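Local atomic coordinates of heme-binding protein HutZ (Vibrio cholerae, PDB entry 3TGV), a protein that binds heme and probably degrades it to biliverdin, releasing the iron. Residues 43-48 against 100-105; 55-60 against 123-128. The protein carries 1 engineered substitution. One frame throughout, in Å; residues are numbered along the deposited sequence.

Contact 1 (43-48 against 100-105); sequences FVLISH and QVIAQM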
# COMPACT_ATOMS: atom_id res chain seq x y z
N PHE A 43 11.19 -6.89 9.42
CA PHE A 43 12.21 -5.85 9.36
C PHE A 43 12.27 -5.17 8.01
O PHE A 43 12.26 -5.83 6.97
CB PHE A 43 13.59 -6.41 9.72
CG PHE A 43 13.68 -6.92 11.13
CD1 PHE A 43 14.26 -6.14 12.12
CD2 PHE A 43 13.18 -8.18 11.46
CE1 PHE A 43 14.33 -6.62 13.43
CE2 PHE A 43 13.25 -8.65 12.75
CZ PHE A 43 13.83 -7.87 13.74
N VAL A 44 12.32 -3.84 8.03
CA VAL A 44 12.53 -3.07 6.82
C VAL A 44 13.73 -2.14 6.98
O VAL A 44 13.99 -1.64 8.08
CB VAL A 44 11.30 -2.23 6.46
CG1 VAL A 44 10.12 -3.15 6.15
CG2 VAL A 44 10.97 -1.26 7.59
N LEU A 45 14.44 -1.91 5.88
CA LEU A 45 15.63 -1.06 5.87
C LEU A 45 15.36 0.13 4.96
O LEU A 45 15.42 0.00 3.74
CB LEU A 45 16.84 -1.84 5.35
CG LEU A 45 18.19 -1.11 5.31
CD1 LEU A 45 18.59 -0.66 6.71
CD2 LEU A 45 19.27 -1.97 4.69
N ILE A 46 15.06 1.27 5.56
CA ILE A 46 14.50 2.40 4.82
C ILE A 46 15.23 3.73 5.08
O ILE A 46 15.98 3.87 6.05
CB ILE A 46 13.00 2.57 5.12
CG1 ILE A 46 12.79 2.82 6.61
CG2 ILE A 46 12.23 1.35 4.66
CD1 ILE A 46 11.35 3.18 6.99
N SER A 47 14.99 4.69 4.20
CA SER A 47 15.73 5.95 4.22
C SER A 47 15.06 7.05 5.04
O SER A 47 13.89 7.36 4.84
CB SER A 47 15.95 6.42 2.78
OG SER A 47 16.69 7.63 2.74
N HIS A 48 15.83 7.64 5.95
CA HIS A 48 15.37 8.77 6.75
C HIS A 48 14.97 9.96 5.87
O HIS A 48 14.22 10.84 6.30
CB HIS A 48 16.44 9.19 7.75
CG HIS A 48 15.99 10.26 8.70
ND1 HIS A 48 16.26 11.60 8.50
CD2 HIS A 48 15.28 10.19 9.85
CE1 HIS A 48 15.73 12.30 9.49
NE2 HIS A 48 15.14 11.47 10.32
N GLN A 100 22.29 -9.66 12.42
CA GLN A 100 21.50 -10.82 12.01
C GLN A 100 20.54 -10.48 10.87
O GLN A 100 20.50 -11.16 9.84
CB GLN A 100 20.72 -11.38 13.19
CG GLN A 100 21.60 -11.93 14.30
CD GLN A 100 20.85 -12.11 15.61
OE1 GLN A 100 19.72 -12.61 15.63
NE2 GLN A 100 21.47 -11.69 16.71
N VAL A 101 19.76 -9.42 11.07
CA VAL A 101 18.77 -9.02 10.08
C VAL A 101 19.44 -8.55 8.78
O VAL A 101 18.99 -8.90 7.69
CB VAL A 101 17.83 -7.93 10.63
CG1 VAL A 101 16.82 -7.50 9.56
CG2 VAL A 101 17.11 -8.45 11.86
N ILE A 102 20.51 -7.77 8.90
CA ILE A 102 21.24 -7.35 7.70
C ILE A 102 21.69 -8.58 6.92
O ILE A 102 21.52 -8.67 5.70
CB ILE A 102 22.47 -6.48 8.04
CG1 ILE A 102 22.05 -5.16 8.69
CG2 ILE A 102 23.26 -6.20 6.78
CD1 ILE A 102 21.12 -4.31 7.84
N ALA A 103 22.28 -9.54 7.63
CA ALA A 103 22.66 -10.81 7.03
C ALA A 103 21.49 -11.44 6.28
O ALA A 103 21.60 -11.77 5.10
CB ALA A 103 23.16 -11.76 8.10
N GLN A 104 20.36 -11.61 6.98
CA GLN A 104 19.17 -12.20 6.39
C GLN A 104 18.75 -11.44 5.13
O GLN A 104 18.46 -12.04 4.10
CB GLN A 104 18.02 -12.23 7.40
CG GLN A 104 16.77 -12.96 6.92
CD GLN A 104 15.72 -13.11 8.00
OE1 GLN A 104 15.87 -12.59 9.11
NE2 GLN A 104 14.65 -13.83 7.67
N MET A 105 18.75 -10.12 5.22
CA MET A 105 18.37 -9.27 4.10
C MET A 105 19.30 -9.43 2.91
O MET A 105 18.85 -9.47 1.77
CB MET A 105 18.31 -7.80 4.53
CG MET A 105 17.16 -7.49 5.46
SD MET A 105 16.98 -5.72 5.73
CE MET A 105 18.33 -5.09 4.77
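Helix 96-109 lies across strand 41-47 in the split-barrel fold of the pyridoxamine 5'-phosphate oxidase family, and Phe43 and Leu45 of the strand meet Val101 and Met105 of the helix. The short axes of 43-47 and 100-105 run nearly at right angles, at -84°, and come within 9.8 Å. The strand offers every second residue, Phe43 and then Leu45. The helix offers Val101 and, one turn on, Met105. The helical bond from Met105 N to Val101 O, 2.8 Å, ties these two together.

Val101 uses both of its methyls on Phe43. CG2 sits almost over the middle of one face of the ring. Val101 CG2 is 3.6 Å from the centroid of the Phe43 ring and 7° off its normal, a CH-pi contact. CG1 packs on the root of the same side chain, with Val101 CG1 3.4 Å from Phe43 CB. With CG1 anti to the Val101 backbone N (chi1 178°), the fork of the valine spans the aromatic side chain from CB to the ring.

Met105 reaches Leu45 with its far end, and the two side chains cross at about a right angle. Met105 SD lies 3.9 Å from Leu45 CB. Met105 CE bends round onto Leu45 CD2, at 3.3 Å. This is tighter than usual van der Waals contact, so the exact placing of the methyl is doubtful. Ile102 CD1 adds a looser apolar touch to Leu45 CD2, at 4.3 Å.

The interface is buried and apolar. Helix 112-116 extends it, with Leu116 against Leu45 and Ile113 against both Ile102 and Met105. On the strand 28-38 side, Met105 packs on Val36, and the amide of Gln104 hydrogen-bonds Asn38 and the backbone oxygen of Gln37.

Contact 2 (55-60 against 123-128); sequences NLEVNP and MLFRLQ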
# COMPACT_ATOMS: atom_id res chain seq x y z
N ASN A 55 8.29 9.19 9.91
CA ASN A 55 7.05 8.86 10.62
C ASN A 55 7.25 7.77 11.67
O ASN A 55 6.84 7.94 12.81
CB ASN A 55 5.95 8.46 9.64
CG ASN A 55 5.40 9.63 8.88
OD1 ASN A 55 5.82 10.75 9.10
ND2 ASN A 55 4.48 9.37 7.98
N LEU A 56 7.87 6.66 11.30
CA LEU A 56 8.03 5.57 12.26
C LEU A 56 8.90 6.00 13.44
O LEU A 56 8.80 5.44 14.54
CB LEU A 56 8.61 4.32 11.60
CG LEU A 56 7.68 3.58 10.64
CD1 LEU A 56 8.47 2.52 9.89
CD2 LEU A 56 6.49 2.97 11.36
N GLU A 57 9.76 7.00 13.21
CA GLU A 57 10.61 7.56 14.25
C GLU A 57 9.83 8.29 15.32
O GLU A 57 10.12 8.17 16.50
CB GLU A 57 11.59 8.57 13.65
CG GLU A 57 12.98 8.04 13.49
CD GLU A 57 13.99 9.16 13.34
OE1 GLU A 57 13.63 10.20 12.73
OE2 GLU A 57 15.12 9.01 13.84
N VAL A 58 8.86 9.10 14.90
CA VAL A 58 8.13 9.95 15.83
C VAL A 58 6.83 9.32 16.32
O VAL A 58 6.37 9.62 17.42
CB VAL A 58 7.81 11.32 15.19
CG1 VAL A 58 7.17 11.15 13.83
CG2 VAL A 58 6.91 12.13 16.10
N ASN A 59 6.26 8.43 15.52
CA ASN A 59 4.95 7.86 15.79
C ASN A 59 4.97 6.39 15.38
O ASN A 59 4.68 6.06 14.23
CB ASN A 59 3.89 8.64 15.01
CG ASN A 59 2.49 8.27 15.41
OD1 ASN A 59 2.24 7.15 15.87
ND2 ASN A 59 1.55 9.20 15.25
N PRO A 60 5.31 5.51 16.32
CA PRO A 60 5.76 4.15 16.00
C PRO A 60 4.64 3.15 15.71
O PRO A 60 4.77 1.98 16.07
CB PRO A 60 6.53 3.72 17.26
CG PRO A 60 6.71 4.99 18.08
CD PRO A 60 5.50 5.80 17.74
N MET A 123 17.90 3.37 7.95
CA MET A 123 17.61 2.91 9.29
C MET A 123 16.92 1.56 9.23
O MET A 123 16.17 1.28 8.29
CB MET A 123 16.68 3.91 9.98
CG MET A 123 17.14 5.35 9.87
SD MET A 123 15.89 6.49 10.48
CE MET A 123 16.88 7.45 11.63
N LEU A 124 17.16 0.72 10.23
CA LEU A 124 16.52 -0.59 10.29
C LEU A 124 15.42 -0.59 11.35
O LEU A 124 15.69 -0.36 12.53
CB LEU A 124 17.56 -1.66 10.61
CG LEU A 124 17.08 -3.10 10.83
CD1 LEU A 124 16.45 -3.67 9.56
CD2 LEU A 124 18.25 -3.96 11.27
N PHE A 125 14.19 -0.83 10.92
CA PHE A 125 13.07 -0.86 11.86
C PHE A 125 12.56 -2.27 12.07
O PHE A 125 12.33 -3.00 11.11
CB PHE A 125 11.91 0.03 11.38
CG PHE A 125 12.19 1.51 11.48
CD1 PHE A 125 11.79 2.24 12.59
CD2 PHE A 125 12.85 2.17 10.46
CE1 PHE A 125 12.04 3.59 12.68
CE2 PHE A 125 13.11 3.52 10.55
CZ PHE A 125 12.70 4.24 11.66
N ARG A 126 12.39 -2.65 13.33
CA ARG A 126 11.67 -3.88 13.67
C ARG A 126 10.18 -3.60 13.82
O ARG A 126 9.78 -2.66 14.51
CB ARG A 126 12.20 -4.48 14.97
CG ARG A 126 11.16 -5.35 15.66
CD ARG A 126 11.75 -6.49 16.46
NE ARG A 126 12.30 -6.05 17.74
CZ ARG A 126 12.32 -6.80 18.83
NH1 ARG A 126 11.80 -8.02 18.81
NH2 ARG A 126 12.85 -6.32 19.96
N LEU A 127 9.35 -4.41 13.18
CA LEU A 127 7.91 -4.22 13.26
C LEU A 127 7.27 -5.45 13.87
O LEU A 127 7.41 -6.55 13.35
CB LEU A 127 7.33 -3.98 11.87
CG LEU A 127 8.13 -3.05 10.98
CD1 LEU A 127 7.49 -3.01 9.61
CD2 LEU A 127 8.21 -1.67 11.59
N GLN A 128 6.54 -5.24 14.97
CA GLN A 128 5.95 -6.34 15.74
C GLN A 128 4.44 -6.22 15.80
O GLN A 128 3.90 -5.24 16.31
CB GLN A 128 6.52 -6.35 17.16
CG GLN A 128 8.03 -6.30 17.20
CD GLN A 128 8.58 -6.48 18.59
OE1 GLN A 128 8.92 -5.50 19.27
NE2 GLN A 128 8.69 -7.72 19.03
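Asn55 O accepts a hydrogen bond from Asn59 N, 2.8 Å away, and a weak one from Val58 N, in the last turn of helix 51-58, whose Leu56 and Glu57 pack on Phe125 and Met123. Here the helix lies against strand 122-129 of the split barrel. The central contact is Leu56 on the Phe125 ring. Leu56 CB stands over one face, 4.1 Å from the centroid of the Phe125 ring and 28° off the normal, a CH-pi contact. Leu56 CD1 covers the same face, offset toward the rim. Phe125 CB points toward the helix. Its CG is beside the backbone N and anti to the carbonyl carbon (chi1 -72°), and this turns one ring face to Leu56. Ile46 of the adjoining strand touches both Leu56 and Phe125, and Ala88 and Val62 also pack on Leu56.

The outer edge of the contact is more polar. The Glu57 and Met123 side chains cross at about a right angle, and the methyl Met123 CE lies 3.2 Å from Glu57 OE2. The other carboxylate oxygen, Glu57 OE1, forms a weak hydrogen bond with His48 NE2. Nearer the chain, Glu57 CG passes 4.2 Å from Phe125 CZ.

From the N terminus the segments come in the order 43-48, 55-60, 100-105, 123-128. Contact 1 closes a loop of 51 residues and contact 2 one of 62. They cross rather than nest, because their segments alternate. The two strands, 41-47 and 122-129, are antiparallel neighbours. Probable hydrogen bonds join them, Ile46 O to Met123 N and Val44 O to Phe125 N. The helices take different sides of this pair: Phe43 and Leu45 point to helix 96-109, while Ile46 meets helix 51-58. The contact centres are about 12 Å apart. Together the two contacts fix one helix to each side of the same part of the sheet.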